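Local structure of Dot/Icm T4SS effector (Legionella pneumophila, 6VVE) at residues 16-20 and 132-136; 51-55 and 88-92; 128-132 and 143-148. The protein is an effector kinase secreted by Legionella, which binds ADP and manganese and is activated by inositol hexakisphosphate from the host cell. One frame throughout, in Å; residues are numbered along the deposited sequence.

Interaction 1: 16-20 and 132-136; sequences PHYLS and LWNIK. With IHP (inositol hexakisphosphate), chain B.
Lys136 lays its methylene chain over one face of the His17 imidazole, with CD 3.7 Å from the ring centroid and almost on the ring normal. Its CG is wedged between the backbone N and the carbonyl carbon (chi1 65°), and the chain beyond runs fully extended, which carries NZ past the ring to inositol hexakisphosphate. There NZ donates to O35, O43 and O44, oxygens of three different phosphates. A long, flexible cation suits this task, since its apolar part packs on the histidine while its charged end serves the ligand. The imidazole uses ND1 for a nearly straight bond of 2.7 Å to O25 of the ligand.

The tight part of the contact lies deeper, around Tyr18. The edge of its ring near CD1 meets the backbone carbonyl O of Trp133 at 3.1 Å, while CD1 also touches CB of Leu132. At the far end of the ring OH bonds O45 of the ligand at 2.6 Å and receives a weak bond from Asn134 ND2. The amide plane of Asn134 stands 75° from the ring, and ND2 reaches O35 as well, again weakly. Behind the rings, Ile135 N donates to His17 O at 3.1 Å, and Ile135 CD1 rests on Tyr18 O. Ile28 and Tyr144 pack on Tyr18 from outside the two segments. By contrast, the outer part, formed by His17 and Lys136, is partly exposed.

Four side chains thus converge on one phosphate, and Lys136 also ties in two of its neighbours. The phosphate charge would be expected to favour the protonated form of His17. Because this phosphate is held from both segments, binding the ligand and bringing them together are probably coupled.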
loop_
_atom_site.group_PDB
_atom_site.type_symbol
_atom_site.label_atom_id
_atom_site.label_comp_id
_atom_site.label_asym_id
_atom_site.label_seq_id
_atom_site.Cartn_x
_atom_site.Cartn_y
_atom_site.Cartn_z
ATOM N N PRO A 16 12.858 1.909 21.559
ATOM C CA PRO A 16 12.217 2.977 22.349
ATOM C C PRO A 16 11.874 4.217 21.534
ATOM O O PRO A 16 11.027 5.011 21.964
ATOM C CB PRO A 16 13.260 3.297 23.433
ATOM C CG PRO A 16 14.106 2.071 23.527
ATOM C CD PRO A 16 14.159 1.508 22.120
ATOM N N HIS A 17 12.500 4.410 20.381
ATOM C CA HIS A 17 12.220 5.556 19.533
ATOM C C HIS A 17 11.035 5.335 18.601
ATOM O O HIS A 17 10.735 6.225 17.792
ATOM C CB HIS A 17 13.453 5.903 18.694
ATOM C CG HIS A 17 14.635 6.327 19.500
ATOM N ND1 HIS A 17 15.894 6.462 18.958
ATOM C CD2 HIS A 17 14.753 6.643 20.811
ATOM C CE1 HIS A 17 16.735 6.852 19.899
ATOM N NE2 HIS A 17 16.067 6.969 21.033
ATOM N N TYR A 18 10.362 4.180 18.687
ATOM C CA TYR A 18 9.315 3.855 17.726
ATOM C C TYR A 18 8.145 3.100 18.350
ATOM O O TYR A 18 6.987 3.308 17.962
ATOM C CB TYR A 18 9.911 3.036 16.567
ATOM C CG TYR A 18 10.864 3.822 15.696
ATOM C CD1 TYR A 18 10.388 4.786 14.816
ATOM C CD2 TYR A 18 12.234 3.613 15.762
ATOM C CE1 TYR A 18 11.260 5.522 14.016
ATOM C CE2 TYR A 18 13.111 4.334 14.972
ATOM C CZ TYR A 18 12.615 5.286 14.094
ATOM O OH TYR A 18 13.485 6.022 13.315
ATOM N N LEU A 19 8.424 2.232 19.317
ATOM C CA LEU A 19 7.406 1.363 19.876
ATOM C C LEU A 19 7.408 1.469 21.392
ATOM O O LEU A 19 8.364 1.950 22.002
ATOM C CB LEU A 19 7.626 -0.100 19.458
ATOM C CG LEU A 19 7.564 -0.395 17.961
ATOM C CD1 LEU A 19 8.068 -1.804 17.666
ATOM C CD2 LEU A 19 6.153 -0.220 17.441
ATOM N N SER A 20 6.319 0.997 21.995
ATOM C CA SER A 20 6.222 0.959 23.448
ATOM C C SER A 20 7.296 0.045 24.027
ATOM O O SER A 20 7.680 -0.964 23.425
ATOM C CB SER A 20 4.838 0.476 23.876
ATOM O OG SER A 20 4.507 -0.733 23.213
ATOM N N LEU A 132 7.999 4.312 9.572
ATOM C CA LEU A 132 7.696 4.342 10.997
ATOM C C LEU A 132 7.729 5.774 11.515
ATOM O O LEU A 132 8.491 6.616 11.026
ATOM C CB LEU A 132 8.686 3.489 11.801
ATOM C CG LEU A 132 8.780 2.020 11.400
ATOM C CD1 LEU A 132 9.949 1.349 12.123
ATOM C CD2 LEU A 132 7.478 1.299 11.691
ATOM N N TRP A 133 6.891 6.033 12.517
ATOM C CA TRP A 133 6.828 7.331 13.167
ATOM C C TRP A 133 7.860 7.365 14.291
ATOM O O TRP A 133 7.813 6.538 15.210
ATOM C CB TRP A 133 5.429 7.588 13.721
ATOM C CG TRP A 133 4.401 7.858 12.676
ATOM C CD1 TRP A 133 3.506 6.968 12.155
ATOM C CD2 TRP A 133 4.158 9.107 12.019
ATOM N NE1 TRP A 133 2.719 7.592 11.215
ATOM C CE2 TRP A 133 3.095 8.905 11.115
ATOM C CE3 TRP A 133 4.731 10.376 12.110
ATOM C CZ2 TRP A 133 2.600 9.922 10.304
ATOM C CZ3 TRP A 133 4.230 11.389 11.307
ATOM C CH2 TRP A 133 3.177 11.154 10.416
ATOM N N ASN A 134 8.784 8.316 14.211
ATOM C CA ASN A 134 9.763 8.524 15.269
ATOM C C ASN A 134 9.126 9.358 16.371
ATOM O O ASN A 134 8.606 10.454 16.115
ATOM C CB ASN A 134 11.004 9.215 14.713
ATOM C CG ASN A 134 12.163 9.195 15.694
ATOM O OD1 ASN A 134 12.112 9.831 16.752
ATOM N ND2 ASN A 134 13.218 8.467 15.345
ATOM N N ILE A 135 9.171 8.845 17.600
ATOM C CA ILE A 135 8.416 9.441 18.694
ATOM C C ILE A 135 9.285 9.680 19.921
ATOM O O ILE A 135 8.767 9.844 21.034
ATOM C CB ILE A 135 7.214 8.542 19.058
ATOM C CG1 ILE A 135 7.728 7.183 19.555
ATOM C CG2 ILE A 135 6.299 8.371 17.868
ATOM C CD1 ILE A 135 6.648 6.170 19.810
ATOM N N LYS A 136 10.604 9.711 19.735
ATOM C CA LYS A 136 11.479 9.930 20.886
ATOM C C LYS A 136 11.267 11.325 21.468
ATOM O O LYS A 136 11.519 11.552 22.653
ATOM C CB LYS A 136 12.942 9.711 20.504
ATOM C CG LYS A 136 13.519 10.687 19.489
ATOM C CD LYS A 136 14.812 10.123 18.908
ATOM C CE LYS A 136 15.468 11.099 17.939
ATOM N NZ LYS A 136 16.726 10.546 17.357
HETATM C C1 IHP B . 19.975 9.154 11.832
HETATM C C2 IHP B . 20.946 9.964 12.708
HETATM C C3 IHP B . 20.305 10.349 14.043
HETATM C C4 IHP B . 19.810 9.103 14.789
HETATM C C5 IHP B . 18.750 8.371 13.942
HETATM C C6 IHP B . 19.293 7.991 12.566
HETATM O O11 IHP B . 20.697 8.598 10.749
HETATM P P1 IHP B . 20.468 9.212 9.252
HETATM O O21 IHP B . 20.339 8.080 8.262
HETATM O O31 IHP B . 19.228 10.073 9.232
HETATM O O41 IHP B . 21.673 10.072 8.878
HETATM O O12 IHP B . 21.293 11.127 11.997
HETATM P P2 IHP B . 22.892 11.495 11.809
HETATM O O22 IHP B . 23.741 10.349 12.292
HETATM O O32 IHP B . 23.165 11.741 10.352
HETATM O O42 IHP B . 23.203 12.731 12.612
HETATM O O13 IHP B . 19.202 11.167 13.773
HETATM P P3 IHP B . 18.946 12.530 14.650
HETATM O O23 IHP B . 20.180 12.854 15.476
HETATM O O33 IHP B . 18.654 13.675 13.687
HETATM O O43 IHP B . 17.756 12.345 15.567
HETATM O O14 IHP B . 19.251 9.476 16.010
HETATM P P4 IHP B . 19.752 8.658 17.352
HETATM O O24 IHP B . 21.231 8.857 17.555
HETATM O O34 IHP B . 19.491 7.175 17.148
HETATM O O44 IHP B . 19.002 9.156 18.562
HETATM O O15 IHP B . 18.360 7.206 14.602
HETATM P P5 IHP B . 16.841 7.107 15.205
HETATM O O25 IHP B . 16.857 6.272 16.469
HETATM O O35 IHP B . 16.312 8.479 15.527
HETATM O O45 IHP B . 15.949 6.457 14.170
HETATM O O16 IHP B . 18.217 7.552 11.761
HETATM P P6 IHP B . 18.124 5.962 11.336
HETATM O O26 IHP B . 17.909 5.844 9.843
HETATM O O36 IHP B . 19.398 5.252 11.720
HETATM O O46 IHP B . 16.958 5.341 12.078
#

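Interaction 2: 51-55 and 88-92; sequences MWKSH and TEDKA. With IHP (inositol hexakisphosphate), chain B.
Lys91 passes across the indole of Trp52, and the route of its side chain shows how the contact is built. CB lies 4.2 Å from the backbone O of Lys53. With CG anti to the backbone N (chi1 -178°), the chain sets off toward the indole, and CD settles over the face of the five-membered ring, 3.8 Å from its centroid, as a CH-pi contact. A bend at chi3 (68°) then turns CE toward O31 of inositol hexakisphosphate, and NZ donates to O31 at 2.7 Å and to O26, spanning two phosphates. Trp52 NE1 donates to the same O26, which lies at the indole edge; tryptophan therefore offers both a flat surface for the lysine methylenes and an N-H for the phosphate.

Farther along, His55 gives its backbone N to O21 and turns its ring to the other segment. NE2 makes a nearly straight hydrogen bond of 2.8 Å to Asp90 OD2, which it meets on the anti side of the carboxylate while keeping the acceptor in the ring plane. CB of Thr88 sits over one face of this imidazole. Thr88 OG1 accepts from Asp90 N in an ST turn, which would help to place the aspartate. Water 2 joins Thr88 OG1, Lys53 O and O21, whereas water 1 bridges Lys53 N to Asp90 O.

Ser54 OG adds a bond to O36. Lys91, with Tyr144 as a cation-pi partner, and the neighbouring Trp52, Ser54 and His55 make this an inositol hexakisphosphate site between two antiparallel sheets, where strand 44-53, with a classic beta bulge at Met51 and Trp52, meets the hairpin of strands 82-88 and 91-96.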
loop_
_atom_site.group_PDB
_atom_site.type_symbol
_atom_site.label_atom_id
_atom_site.label_comp_id
_atom_site.label_asym_id
_atom_site.label_seq_id
_atom_site.Cartn_x
_atom_site.Cartn_y
_atom_site.Cartn_z
HETATM N N MSE A 51 13.271 -1.823 6.741
HETATM C CA MSE A 51 12.465 -0.598 6.761
HETATM C C MSE A 51 13.083 0.514 5.900
HETATM O O MSE A 51 12.398 1.082 5.056
HETATM C CB MSE A 51 12.279 -0.108 8.199
HETATM C CG MSE A 51 11.614 -1.115 9.141
HETATM SE SE MSE A 51 9.835 -1.738 8.588
HETATM C CE MSE A 51 8.944 -0.043 8.314
ATOM N N TRP A 52 14.363 0.818 6.105
ATOM C CA TRP A 52 15.045 1.827 5.301
ATOM C C TRP A 52 16.548 1.731 5.542
ATOM O O TRP A 52 17.011 1.021 6.442
ATOM C CB TRP A 52 14.539 3.242 5.617
ATOM C CG TRP A 52 14.736 3.671 7.045
ATOM C CD1 TRP A 52 15.898 4.105 7.623
ATOM C CD2 TRP A 52 13.735 3.720 8.070
ATOM N NE1 TRP A 52 15.678 4.410 8.947
ATOM C CE2 TRP A 52 14.360 4.180 9.246
ATOM C CE3 TRP A 52 12.369 3.405 8.110
ATOM C CZ2 TRP A 52 13.670 4.337 10.445
ATOM C CZ3 TRP A 52 11.683 3.567 9.298
ATOM C CH2 TRP A 52 12.337 4.031 10.451
ATOM N N LYS A 53 17.306 2.464 4.721
ATOM C CA LYS A 53 18.756 2.534 4.838
ATOM C C LYS A 53 19.140 3.728 5.701
ATOM O O LYS A 53 18.533 4.797 5.605
ATOM C CB LYS A 53 19.406 2.645 3.457
ATOM C CG LYS A 53 20.934 2.619 3.477
ATOM C CD LYS A 53 21.507 2.420 2.074
ATOM C CE LYS A 53 23.035 2.366 2.080
ATOM N NZ LYS A 53 23.558 1.024 2.466
ATOM N N SER A 54 20.148 3.538 6.545
ATOM C CA SER A 54 20.561 4.529 7.526
ATOM C C SER A 54 21.959 5.052 7.219
ATOM O O SER A 54 22.824 4.305 6.753
ATOM C CB SER A 54 20.539 3.929 8.939
ATOM O OG SER A 54 21.279 4.717 9.862
ATOM N N HIS A 55 22.171 6.341 7.494
ATOM C CA HIS A 55 23.478 6.971 7.376
ATOM C C HIS A 55 24.022 7.417 8.731
ATOM O O HIS A 55 24.887 8.294 8.791
ATOM C CB HIS A 55 23.409 8.163 6.420
ATOM C CG HIS A 55 23.202 7.778 4.990
ATOM N ND1 HIS A 55 24.090 8.117 3.994
ATOM C CD2 HIS A 55 22.210 7.081 4.386
ATOM C CE1 HIS A 55 23.655 7.648 2.838
ATOM N NE2 HIS A 55 22.515 7.014 3.049
ATOM N N THR A 88 18.176 11.954 4.057
ATOM C CA THR A 88 19.388 11.506 3.388
ATOM C C THR A 88 19.028 11.160 1.949
ATOM O O THR A 88 17.866 11.242 1.540
ATOM C CB THR A 88 20.027 10.305 4.097
ATOM O OG1 THR A 88 19.179 9.160 3.953
ATOM C CG2 THR A 88 20.236 10.602 5.577
ATOM N N GLU A 89 20.030 10.749 1.170
ATOM C CA GLU A 89 19.767 10.363 -0.213
ATOM C C GLU A 89 18.874 9.129 -0.304
ATOM O O GLU A 89 18.301 8.865 -1.367
ATOM C CB GLU A 89 21.084 10.112 -0.952
ATOM C CG GLU A 89 21.761 8.792 -0.611
ATOM C CD GLU A 89 23.126 8.646 -1.265
ATOM O OE1 GLU A 89 23.314 9.173 -2.384
ATOM O OE2 GLU A 89 24.015 8.015 -0.652
ATOM N N ASP A 90 18.738 8.375 0.787
ATOM C CA ASP A 90 17.994 7.126 0.789
ATOM C C ASP A 90 16.756 7.158 1.673
ATOM O O ASP A 90 15.999 6.177 1.682
ATOM C CB ASP A 90 18.897 5.968 1.250
ATOM C CG ASP A 90 20.102 5.774 0.351
ATOM O OD1 ASP A 90 19.914 5.681 -0.877
ATOM O OD2 ASP A 90 21.235 5.725 0.872
ATOM N N LYS A 91 16.524 8.243 2.412
ATOM C CA LYS A 91 15.462 8.268 3.406
ATOM C C LYS A 91 14.700 9.579 3.350
ATOM O O LYS A 91 15.308 10.656 3.370
ATOM C CB LYS A 91 16.041 8.062 4.816
ATOM C CG LYS A 91 15.003 8.018 5.915
ATOM C CD LYS A 91 15.622 7.633 7.247
ATOM C CE LYS A 91 16.550 8.717 7.764
ATOM N NZ LYS A 91 17.067 8.400 9.123
ATOM N N ALA A 92 13.373 9.477 3.291
ATOM C CA ALA A 92 12.475 10.623 3.337
ATOM C C ALA A 92 11.934 10.807 4.754
ATOM O O ALA A 92 11.939 9.880 5.569
ATOM C CB ALA A 92 11.318 10.443 2.352
HETATM C C1 IHP B . 19.975 9.154 11.832
HETATM C C2 IHP B . 20.946 9.964 12.708
HETATM C C3 IHP B . 20.305 10.349 14.043
HETATM C C4 IHP B . 19.810 9.103 14.789
HETATM C C5 IHP B . 18.750 8.371 13.942
HETATM C C6 IHP B . 19.293 7.991 12.566
HETATM O O11 IHP B . 20.697 8.598 10.749
HETATM P P1 IHP B . 20.468 9.212 9.252
HETATM O O21 IHP B . 20.339 8.080 8.262
HETATM O O31 IHP B . 19.228 10.073 9.232
HETATM O O41 IHP B . 21.673 10.072 8.878
HETATM O O12 IHP B . 21.293 11.127 11.997
HETATM P P2 IHP B . 22.892 11.495 11.809
HETATM O O22 IHP B . 23.741 10.349 12.292
HETATM O O32 IHP B . 23.165 11.741 10.352
HETATM O O42 IHP B . 23.203 12.731 12.612
HETATM O O13 IHP B . 19.202 11.167 13.773
HETATM P P3 IHP B . 18.946 12.530 14.650
HETATM O O23 IHP B . 20.180 12.854 15.476
HETATM O O33 IHP B . 18.654 13.675 13.687
HETATM O O43 IHP B . 17.756 12.345 15.567
HETATM O O14 IHP B . 19.251 9.476 16.010
HETATM P P4 IHP B . 19.752 8.658 17.352
HETATM O O24 IHP B . 21.231 8.857 17.555
HETATM O O34 IHP B . 19.491 7.175 17.148
HETATM O O44 IHP B . 19.002 9.156 18.562
HETATM O O15 IHP B . 18.360 7.206 14.602
HETATM P P5 IHP B . 16.841 7.107 15.205
HETATM O O25 IHP B . 16.857 6.272 16.469
HETATM O O35 IHP B . 16.312 8.479 15.527
HETATM O O45 IHP B . 15.949 6.457 14.170
HETATM O O16 IHP B . 18.217 7.552 11.761
HETATM P P6 IHP B . 18.124 5.962 11.336
HETATM O O26 IHP B . 17.909 5.844 9.843
HETATM O O36 IHP B . 19.398 5.252 11.720
HETATM O O46 IHP B . 16.958 5.341 12.078
HETATM O O HOH W 1 15.880 3.621 2.463
HETATM O O HOH W 2 19.197 7.185 5.867
#

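Interaction 3: 128-132 and 143-148; sequences FVLGL and FYMPKI. With ADP (adenosine-5'-diphosphate), chain C.
Val129 meets Ile148 tip to tip, CG2 lying 4.0 Å from Ile148 CG2, while its other methyl, CG1, packs against Met145 SE (selenomethionine) and near Pro146 O. Placing CG1 anti to the backbone N (chi1 176°) sends it to Met145 and Pro146 and leaves CG2 for Ile148, so one branched residue touches three neighbours. These side chains border the adenine of ADP. The base itself is read by backbone atoms: N6 donates to Pro146 O at 3.1 Å, and Ile148 N donates to N1 at 3.2 Å.

Behind this first shell the chains run antiparallel. Leu132 and Tyr144 form a hydrogen-bonded pair, with Leu132 N to Tyr144 O at 3.1 Å and Tyr144 N to Leu132 O at 2.9 Å. The lack of a side chain on Gly131 lets its backbone come close to both Tyr144 O and the Phe143 ring. Phe143 CZ touches Gly131 C at 3.2 Å, and Leu132 N lies over one face of the ring. Farther out, Ala92 pairs with Met145, and Asp90 with Lys147, through the backbone, and Ile204 packs on Ile148.

Such adenine recognition is that of a kinase hinge. Because main-chain atoms supply these polar bonds, the side chains can be apolar: Val129, Met145 and Ile148 give the base apolar neighbours, while Pro146 O and Ile148 N together select the edge that carries N6 and N1.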
loop_
_atom_site.group_PDB
_atom_site.type_symbol
_atom_site.label_atom_id
_atom_site.label_comp_id
_atom_site.label_asym_id
_atom_site.label_seq_id
_atom_site.Cartn_x
_atom_site.Cartn_y
_atom_site.Cartn_z
ATOM N N PHE A 128 5.141 -0.798 -2.251
ATOM C CA PHE A 128 4.542 0.063 -1.243
ATOM C C PHE A 128 5.642 0.667 -0.382
ATOM O O PHE A 128 6.610 -0.012 -0.024
ATOM C CB PHE A 128 3.553 -0.718 -0.371
ATOM C CG PHE A 128 2.506 -1.455 -1.157
ATOM C CD1 PHE A 128 2.772 -2.719 -1.673
ATOM C CD2 PHE A 128 1.268 -0.886 -1.399
ATOM C CE1 PHE A 128 1.813 -3.397 -2.410
ATOM C CE2 PHE A 128 0.310 -1.561 -2.134
ATOM C CZ PHE A 128 0.586 -2.821 -2.641
ATOM N N VAL A 129 5.501 1.944 -0.047
ATOM C CA VAL A 129 6.528 2.683 0.700
ATOM C C VAL A 129 5.962 2.853 2.109
ATOM O O VAL A 129 5.313 3.838 2.442
ATOM C CB VAL A 129 6.882 4.007 0.052
ATOM C CG1 VAL A 129 7.870 4.769 0.925
ATOM C CG2 VAL A 129 7.445 3.791 -1.334
ATOM N N LEU A 130 6.289 1.903 2.989
ATOM C CA LEU A 130 5.919 2.009 4.393
ATOM C C LEU A 130 7.087 2.585 5.197
ATOM O O LEU A 130 8.207 2.752 4.694
ATOM C CB LEU A 130 5.498 0.649 4.947
ATOM C CG LEU A 130 4.159 0.121 4.426
ATOM C CD1 LEU A 130 3.895 -1.303 4.917
ATOM C CD2 LEU A 130 3.026 1.040 4.858
ATOM N N GLY A 131 6.812 2.885 6.461
ATOM C CA GLY A 131 7.801 3.524 7.307
ATOM C C GLY A 131 7.327 3.517 8.739
ATOM O O GLY A 131 6.379 2.816 9.085
ATOM N N LEU A 132 7.999 4.312 9.572
ATOM C CA LEU A 132 7.696 4.342 10.997
ATOM C C LEU A 132 7.729 5.774 11.515
ATOM O O LEU A 132 8.491 6.616 11.026
ATOM C CB LEU A 132 8.686 3.489 11.801
ATOM C CG LEU A 132 8.780 2.020 11.400
ATOM C CD1 LEU A 132 9.949 1.349 12.123
ATOM C CD2 LEU A 132 7.478 1.299 11.691
ATOM N N PHE A 143 7.867 10.931 10.250
ATOM C CA PHE A 143 7.703 9.619 9.629
ATOM C C PHE A 143 8.896 9.355 8.720
ATOM O O PHE A 143 9.045 10.010 7.685
ATOM C CB PHE A 143 6.387 9.566 8.851
ATOM C CG PHE A 143 6.008 8.195 8.367
ATOM C CD1 PHE A 143 5.469 7.262 9.242
ATOM C CD2 PHE A 143 6.169 7.844 7.037
ATOM C CE1 PHE A 143 5.116 5.999 8.798
ATOM C CE2 PHE A 143 5.817 6.587 6.590
ATOM C CZ PHE A 143 5.293 5.663 7.468
ATOM N N TYR A 144 9.735 8.390 9.105
ATOM C CA TYR A 144 10.851 7.973 8.268
ATOM C C TYR A 144 10.373 6.950 7.243
ATOM O O TYR A 144 9.523 6.103 7.540
ATOM C CB TYR A 144 11.972 7.358 9.102
ATOM C CG TYR A 144 12.954 8.329 9.726
ATOM C CD1 TYR A 144 13.230 9.560 9.141
ATOM C CD2 TYR A 144 13.622 7.998 10.897
ATOM C CE1 TYR A 144 14.135 10.439 9.708
ATOM C CE2 TYR A 144 14.534 8.873 11.475
ATOM C CZ TYR A 144 14.784 10.091 10.876
ATOM O OH TYR A 144 15.686 10.955 11.448
HETATM N N MSE A 145 10.942 7.014 6.043
HETATM C CA MSE A 145 10.637 6.041 4.992
HETATM C C MSE A 145 11.669 6.098 3.875
HETATM O O MSE A 145 12.343 7.096 3.715
HETATM C CB MSE A 145 9.240 6.291 4.416
HETATM C CG MSE A 145 9.102 7.648 3.748
HETATM SE SE MSE A 145 7.292 8.004 3.117
HETATM C CE MSE A 145 7.281 9.940 3.438
ATOM N N PRO A 146 11.790 5.013 3.112
ATOM C CA PRO A 146 12.717 5.023 1.972
ATOM C C PRO A 146 12.367 6.141 1.004
ATOM O O PRO A 146 11.197 6.349 0.658
ATOM C CB PRO A 146 12.525 3.643 1.330
ATOM C CG PRO A 146 11.957 2.773 2.441
ATOM C CD PRO A 146 11.125 3.704 3.294
ATOM N N LYS A 147 13.393 6.873 0.573
ATOM C CA LYS A 147 13.212 7.892 -0.452
ATOM C C LYS A 147 13.259 7.235 -1.827
ATOM O O LYS A 147 14.222 6.529 -2.155
ATOM C CB LYS A 147 14.286 8.972 -0.346
ATOM C CG LYS A 147 14.420 9.821 -1.604
ATOM C CD LYS A 147 15.262 11.063 -1.368
ATOM C CE LYS A 147 15.384 11.902 -2.645
ATOM N NZ LYS A 147 16.177 11.215 -3.710
ATOM N N ILE A 148 12.227 7.478 -2.630
ATOM C CA ILE A 148 12.159 6.958 -3.990
ATOM C C ILE A 148 12.348 8.112 -4.967
ATOM O O ILE A 148 12.218 9.289 -4.613
ATOM C CB ILE A 148 10.835 6.217 -4.258
ATOM C CG1 ILE A 148 9.645 7.161 -4.071
ATOM C CG2 ILE A 148 10.714 5.014 -3.325
ATOM C CD1 ILE A 148 8.297 6.483 -4.230
HETATM P PB ADP C . -0.235 13.576 -0.314
HETATM O O1B ADP C . -1.055 12.811 -1.334
HETATM O O2B ADP C . 0.368 14.845 -0.857
HETATM O O3B ADP C . -0.898 13.727 1.045
HETATM P PA ADP C . 2.335 13.058 0.784
HETATM O O1A ADP C . 2.831 11.821 1.485
HETATM O O2A ADP C . 2.008 14.289 1.587
HETATM O O3A ADP C . 1.026 12.603 -0.037
HETATM O "O5'" ADP C . 3.436 13.439 -0.313
HETATM C "C5'" ADP C . 3.488 14.723 -0.912
HETATM C "C4'" ADP C . 4.609 14.762 -1.917
HETATM O "O4'" ADP C . 5.888 14.513 -1.301
HETATM C "C3'" ADP C . 4.455 13.716 -3.047
HETATM O "O3'" ADP C . 3.712 14.179 -4.143
HETATM C "C2'" ADP C . 5.921 13.411 -3.423
HETATM O "O2'" ADP C . 6.340 14.253 -4.481
HETATM C "C1'" ADP C . 6.724 13.709 -2.144
HETATM N N9 ADP C . 7.044 12.417 -1.504
HETATM C C8 ADP C . 6.273 11.791 -0.589
HETATM N N7 ADP C . 6.839 10.617 -0.207
HETATM C C5 ADP C . 7.990 10.492 -0.889
HETATM C C6 ADP C . 9.073 9.492 -0.959
HETATM N N6 ADP C . 9.018 8.385 -0.194
HETATM N N1 ADP C . 10.111 9.728 -1.800
HETATM C C2 ADP C . 10.169 10.842 -2.567
HETATM N N3 ADP C . 9.213 11.789 -2.545
HETATM C C4 ADP C . 8.124 11.677 -1.742
#

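In the fold
Interactions 1 and 2 lie about 16 Å apart, centre to centre, and both touch inositol hexakisphosphate; interaction 3 is about 9 Å from interaction 2 and about 14 Å from interaction 1, and reaches ADP. Along the chain interaction 2 is nested within the loop closed by interaction 1, and interaction 3 follows, sharing Leu132 with interaction 1. All three reach the five-stranded antiparallel sheet, in which strand 142-146 lies between strands 91-96 and 132-134. Leu132 also packs on Met51 of interaction 2, and Trp133 of interaction 1 on Phe143 of interaction 3. One sheet therefore connects the inositol phosphate site to the nucleotide site, consistent with activation of the kinase by this ligand.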